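Putative sugar binding protein (PDB 6GT9) binds galactose and glucose, and probably serves as the sugar-binding component of a three-component sensing system for galactan utilization. Local coordinates at residues W45-V48 with E49-A52. Residues are numbered along the deposited sequence; the frame is centred on the assembly and turned at random.
Sequences WRLV and EKGA. With GAL (beta-D-galactopyranose), chain E.
Arg46 and Glu49, three residues apart on one helix, run side by side off it, and Arg46 NH1 donates to Glu49 OE2 at 3.0 Å in a salt bridge. The guanidinium meets the carboxylate oxygen edge-on, almost in its own plane, and approaches OE2 from the syn side, 19° out of the carboxylate plane; the two flat groups are turned only 23° apart. With CG anti to the backbone N (chi1 180°) and the rest of its chain extended, Glu49 reaches out beside the arginine, which bends at chi2. Each end of the pair has a second mate: Asp41 takes Arg46 NE, and Lys53 holds Glu49 OE1. Shortening Arg46 to an alanine is likely to leave Asp41 and Glu49 OE2 without the cation they share, with Lys53 still on OE1. In the backbone, Glu49 N donates to Trp45 O at 2.9 Å, and the i to i+4 ladder continues to Ala52 N on Val48 O. Arg46 O accepts from Lys50 N and also from a water, which in turn accepts from Lys50 NZ at 2.6 Å, where the lysine chain curls at its end. On the buried side, Val48 CG2 lies 4.0 Å above one face of the Trp45 indole, toward its rim, while Trp45 NE1 comes 3.2 Å from galactose O3. Trp45 thus lines the galactose pocket with Glu38 and Asn42, near the start of crossover helix 43-59 between parallel strands 32-36 and 62-65 of a periplasmic-binding-protein fold.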
# COMPACT_ATOMS: atom_id res chain seq x y z
N TRP A 45 1.69 -2.31 -7.61
CA TRP A 45 0.41 -2.74 -8.16
C TRP A 45 0.56 -3.70 -9.34
O TRP A 45 -0.33 -4.52 -9.58
CB TRP A 45 -0.42 -1.50 -8.54
CG TRP A 45 -1.14 -1.06 -7.33
CD1 TRP A 45 -0.80 -0.06 -6.49
CD2 TRP A 45 -2.27 -1.71 -6.75
NE1 TRP A 45 -1.67 0.00 -5.44
CE2 TRP A 45 -2.58 -1.01 -5.57
CE3 TRP A 45 -3.07 -2.79 -7.13
CZ2 TRP A 45 -3.65 -1.37 -4.75
CZ3 TRP A 45 -4.14 -3.14 -6.33
CH2 TRP A 45 -4.43 -2.42 -5.15
N ARG A 46 1.68 -3.63 -10.06
CA ARG A 46 1.91 -4.63 -11.10
C ARG A 46 2.18 -6.01 -10.49
O ARG A 46 1.88 -7.04 -11.10
CB ARG A 46 3.05 -4.20 -12.02
CG ARG A 46 2.72 -3.06 -12.97
CD ARG A 46 1.78 -3.48 -14.11
NE ARG A 46 1.67 -2.45 -15.15
CZ ARG A 46 0.79 -2.46 -16.15
NH1 ARG A 46 -0.09 -3.45 -16.26
NH2 ARG A 46 0.78 -1.48 -17.05
N LEU A 47 2.75 -6.05 -9.28
CA LEU A 47 2.89 -7.32 -8.58
C LEU A 47 1.53 -7.87 -8.16
O LEU A 47 1.27 -9.07 -8.27
CB LEU A 47 3.77 -7.16 -7.34
CG LEU A 47 5.28 -7.12 -7.56
CD1 LEU A 47 6.01 -7.06 -6.21
CD2 LEU A 47 5.73 -8.32 -8.37
N VAL A 48 0.64 -6.99 -7.66
CA VAL A 48 -0.71 -7.42 -7.33
C VAL A 48 -1.39 -7.98 -8.57
O VAL A 48 -2.07 -9.02 -8.50
CB VAL A 48 -1.52 -6.26 -6.73
CG1 VAL A 48 -2.93 -6.71 -6.45
CG2 VAL A 48 -0.86 -5.73 -5.46
N GLU A 49 -1.20 -7.33 -9.71
CA GLU A 49 -1.81 -7.79 -10.96
C GLU A 49 -1.28 -9.15 -11.36
O GLU A 49 -2.01 -9.98 -11.92
CB GLU A 49 -1.58 -6.78 -12.09
CG GLU A 49 -2.20 -7.22 -13.43
CD GLU A 49 -1.70 -6.44 -14.61
OE1 GLU A 49 -2.35 -6.52 -15.69
OE2 GLU A 49 -0.68 -5.75 -14.49
N LYS A 50 0.01 -9.41 -11.10
CA LYS A 50 0.56 -10.73 -11.38
C LYS A 50 -0.17 -11.82 -10.60
O LYS A 50 -0.50 -12.87 -11.15
CB LYS A 50 2.06 -10.75 -11.07
CG LYS A 50 2.91 -10.43 -12.30
CD LYS A 50 4.40 -10.33 -11.99
CE LYS A 50 5.18 -9.85 -13.23
NZ LYS A 50 4.70 -8.54 -13.78
N GLY A 51 -0.43 -11.57 -9.31
CA GLY A 51 -1.19 -12.54 -8.53
C GLY A 51 -2.61 -12.71 -9.04
O GLY A 51 -3.09 -13.83 -9.22
N ALA A 52 -3.30 -11.59 -9.28
CA ALA A 52 -4.68 -11.65 -9.74
C ALA A 52 -4.79 -12.37 -11.08
O ALA A 52 -5.67 -13.22 -11.28
CB ALA A 52 -5.26 -10.24 -9.85
C1 GAL E . 2.26 0.25 -1.18
C2 GAL E . 0.75 0.32 -1.07
C3 GAL E . 0.09 0.42 -2.45
C4 GAL E . 0.64 1.62 -3.21
C5 GAL E . 2.16 1.58 -3.23
C6 GAL E . 2.78 2.85 -3.81
O1 GAL E . 2.83 0.18 0.12
O2 GAL E . 0.23 -0.85 -0.42
O3 GAL E . -1.28 0.66 -2.31
O4 GAL E . 0.21 2.84 -2.60
O5 GAL E . 2.75 1.41 -1.88
O6 GAL E . 4.13 2.64 -4.17
O HOH W 1 2.22 -7.67 -13.78